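Local coordinates for ABC transporter binding protein AcbH (Actinoplanes, PDB 3OO8) that serves as the extracellular solute receptor of an ABC transporter and binds beta-D-galactopyranose with exclusive preference, at residues A[246-251]-A[258-263]. The protein carries 2 engineered substitutions. Numbering follows the deposited sequence.
Sequences QDAAKA and GMMFQG
Met260 reaches from its strand to the helix and lays its thioether over the backbone between Ala248 and Ala249. Its CE meets the methyl of Ala248, 3.6 Å from CB, while SD sits 3.5 Å from Ala249 N and 4.1 Å from Ala249 CB. No hydrogen bond crosses; the contact is dispersive, and the two small side chains let the sulfur come close to the helix backbone. With CG anti to the backbone N (chi1 177°) and the rest of the chain extended, the side chain reaches partway across, bringing SD to Ala249 and CE on to Ala248. Cutting Met260 back to an alanine removes SD and CE, the atoms through which 258-263 touches both alanines, and is likely to leave a gap beneath them. Val267 of helix 264-270 and Ala181 of strand 178-181 also touch Met260. Backbone hydrogen bonding to Phe145 of strand 134-147 holds Met260, whose strand is flanked on its other side by 178-181. Helix 245-253 thus packs on a sheet in one lobe of the class 2 solute-binding fold, close to the galactose site: the side chains of Gln266 and Trp142, which contact beta-D-galactose in the sugar-bound protein, lie about 7 and 8 Å from that of Met260.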
loop_
_atom_site.group_PDB
_atom_site.type_symbol
_atom_site.label_atom_id
_atom_site.label_comp_id
_atom_site.label_asym_id
_atom_site.label_seq_id
_atom_site.Cartn_x
_atom_site.Cartn_y
_atom_site.Cartn_z
ATOM N N GLN A 246 1.419 17.074 -4.296
ATOM C CA GLN A 246 2.560 17.488 -5.110
ATOM C C GLN A 246 3.199 18.783 -4.571
ATOM O O GLN A 246 4.418 18.934 -4.601
ATOM C CB GLN A 246 2.142 17.644 -6.581
ATOM C CG GLN A 246 1.627 16.355 -7.239
ATOM C CD GLN A 246 0.131 16.132 -7.109
ATOM O OE1 GLN A 246 -0.513 16.645 -6.193
ATOM N NE2 GLN A 246 -0.418 15.285 -7.995
ATOM N N ASP A 247 2.392 19.722 -4.075
ATOM C CA ASP A 247 2.959 20.959 -3.531
ATOM C C ASP A 247 3.758 20.708 -2.248
ATOM O O ASP A 247 4.758 21.372 -1.984
ATOM C CB ASP A 247 1.883 22.031 -3.313
ATOM C CG ASP A 247 1.487 22.738 -4.623
ATOM O OD1 ASP A 247 2.175 22.551 -5.640
ATOM O OD2 ASP A 247 0.486 23.479 -4.639
ATOM N N ALA A 248 3.313 19.737 -1.446
ATOM C CA ALA A 248 4.077 19.349 -0.267
ATOM C C ALA A 248 5.381 18.675 -0.711
ATOM O O ALA A 248 6.452 18.950 -0.165
ATOM C CB ALA A 248 3.258 18.410 0.633
ATOM N N ALA A 249 5.296 17.812 -1.720
ATOM C CA ALA A 249 6.481 17.142 -2.237
ATOM C C ALA A 249 7.487 18.150 -2.821
ATOM O O ALA A 249 8.699 17.997 -2.633
ATOM C CB ALA A 249 6.076 16.080 -3.264
ATOM N N LYS A 250 6.975 19.208 -3.452
ATOM C CA LYS A 250 7.857 20.255 -4.005
ATOM C C LYS A 250 8.518 21.019 -2.866
ATOM O O LYS A 250 9.680 21.415 -2.978
ATOM C CB LYS A 250 7.112 21.195 -4.959
ATOM C CG LYS A 250 7.015 20.700 -6.412
ATOM C CD LYS A 250 8.394 20.387 -7.067
ATOM C CE LYS A 250 8.258 19.852 -8.512
ATOM N NZ LYS A 250 9.417 18.980 -8.997
ATOM N N ALA A 251 7.806 21.210 -1.755
ATOM C CA ALA A 251 8.408 21.866 -0.589
ATOM C C ALA A 251 9.612 21.083 -0.058
ATOM O O ALA A 251 10.645 21.672 0.290
ATOM C CB ALA A 251 7.381 22.123 0.522
ATOM N N GLY A 258 11.826 19.550 5.943
ATOM C CA GLY A 258 12.843 18.551 6.260
ATOM C C GLY A 258 12.499 17.105 5.912
ATOM O O GLY A 258 13.401 16.308 5.617
ATOM N N MET A 259 11.207 16.771 5.948
ATOM C CA MET A 259 10.721 15.391 5.707
ATOM C C MET A 259 9.319 15.394 5.084
ATOM O O MET A 259 8.591 16.400 5.123
ATOM C CB MET A 259 10.601 14.657 7.053
ATOM C CG MET A 259 11.883 14.637 7.888
ATOM S SD MET A 259 11.717 13.895 9.543
ATOM C CE MET A 259 10.932 15.173 10.526
ATOM N N MET A 260 8.919 14.267 4.513
ATOM C CA MET A 260 7.535 14.115 4.080
ATOM C C MET A 260 7.184 12.624 4.097
ATOM O O MET A 260 7.948 11.799 3.576
ATOM C CB MET A 260 7.304 14.647 2.681
ATOM C CG MET A 260 5.863 14.415 2.230
ATOM S SD MET A 260 5.589 15.337 0.694
ATOM C CE MET A 260 3.877 14.919 0.352
ATOM N N PHE A 261 6.067 12.281 4.729
ATOM C CA PHE A 261 5.622 10.870 4.818
ATOM C C PHE A 261 4.575 10.617 3.752
ATOM O O PHE A 261 3.524 11.243 3.759
ATOM C CB PHE A 261 5.017 10.576 6.229
ATOM C CG PHE A 261 4.476 9.164 6.382
ATOM C CD1 PHE A 261 5.365 8.115 6.549
ATOM C CD2 PHE A 261 3.108 8.915 6.370
ATOM C CE1 PHE A 261 4.906 6.822 6.719
ATOM C CE2 PHE A 261 2.641 7.611 6.506
ATOM C CZ PHE A 261 3.569 6.584 6.699
ATOM N N GLN A 262 4.864 9.729 2.801
ATOM C CA GLN A 262 3.849 9.326 1.820
ATOM C C GLN A 262 4.369 8.113 1.030
ATOM O O GLN A 262 5.394 7.528 1.401
ATOM C CB GLN A 262 3.440 10.491 0.889
ATOM C CG GLN A 262 1.952 10.737 0.914
ATOM C CD GLN A 262 1.499 11.887 0.052
ATOM O OE1 GLN A 262 1.217 12.972 0.565
ATOM N NE2 GLN A 262 1.402 11.659 -1.242
ATOM N N GLY A 263 3.661 7.714 -0.027
ATOM C CA GLY A 263 4.087 6.567 -0.840
ATOM C C GLY A 263 5.252 6.904 -1.754
ATOM O O GLY A 263 5.353 8.043 -2.222
#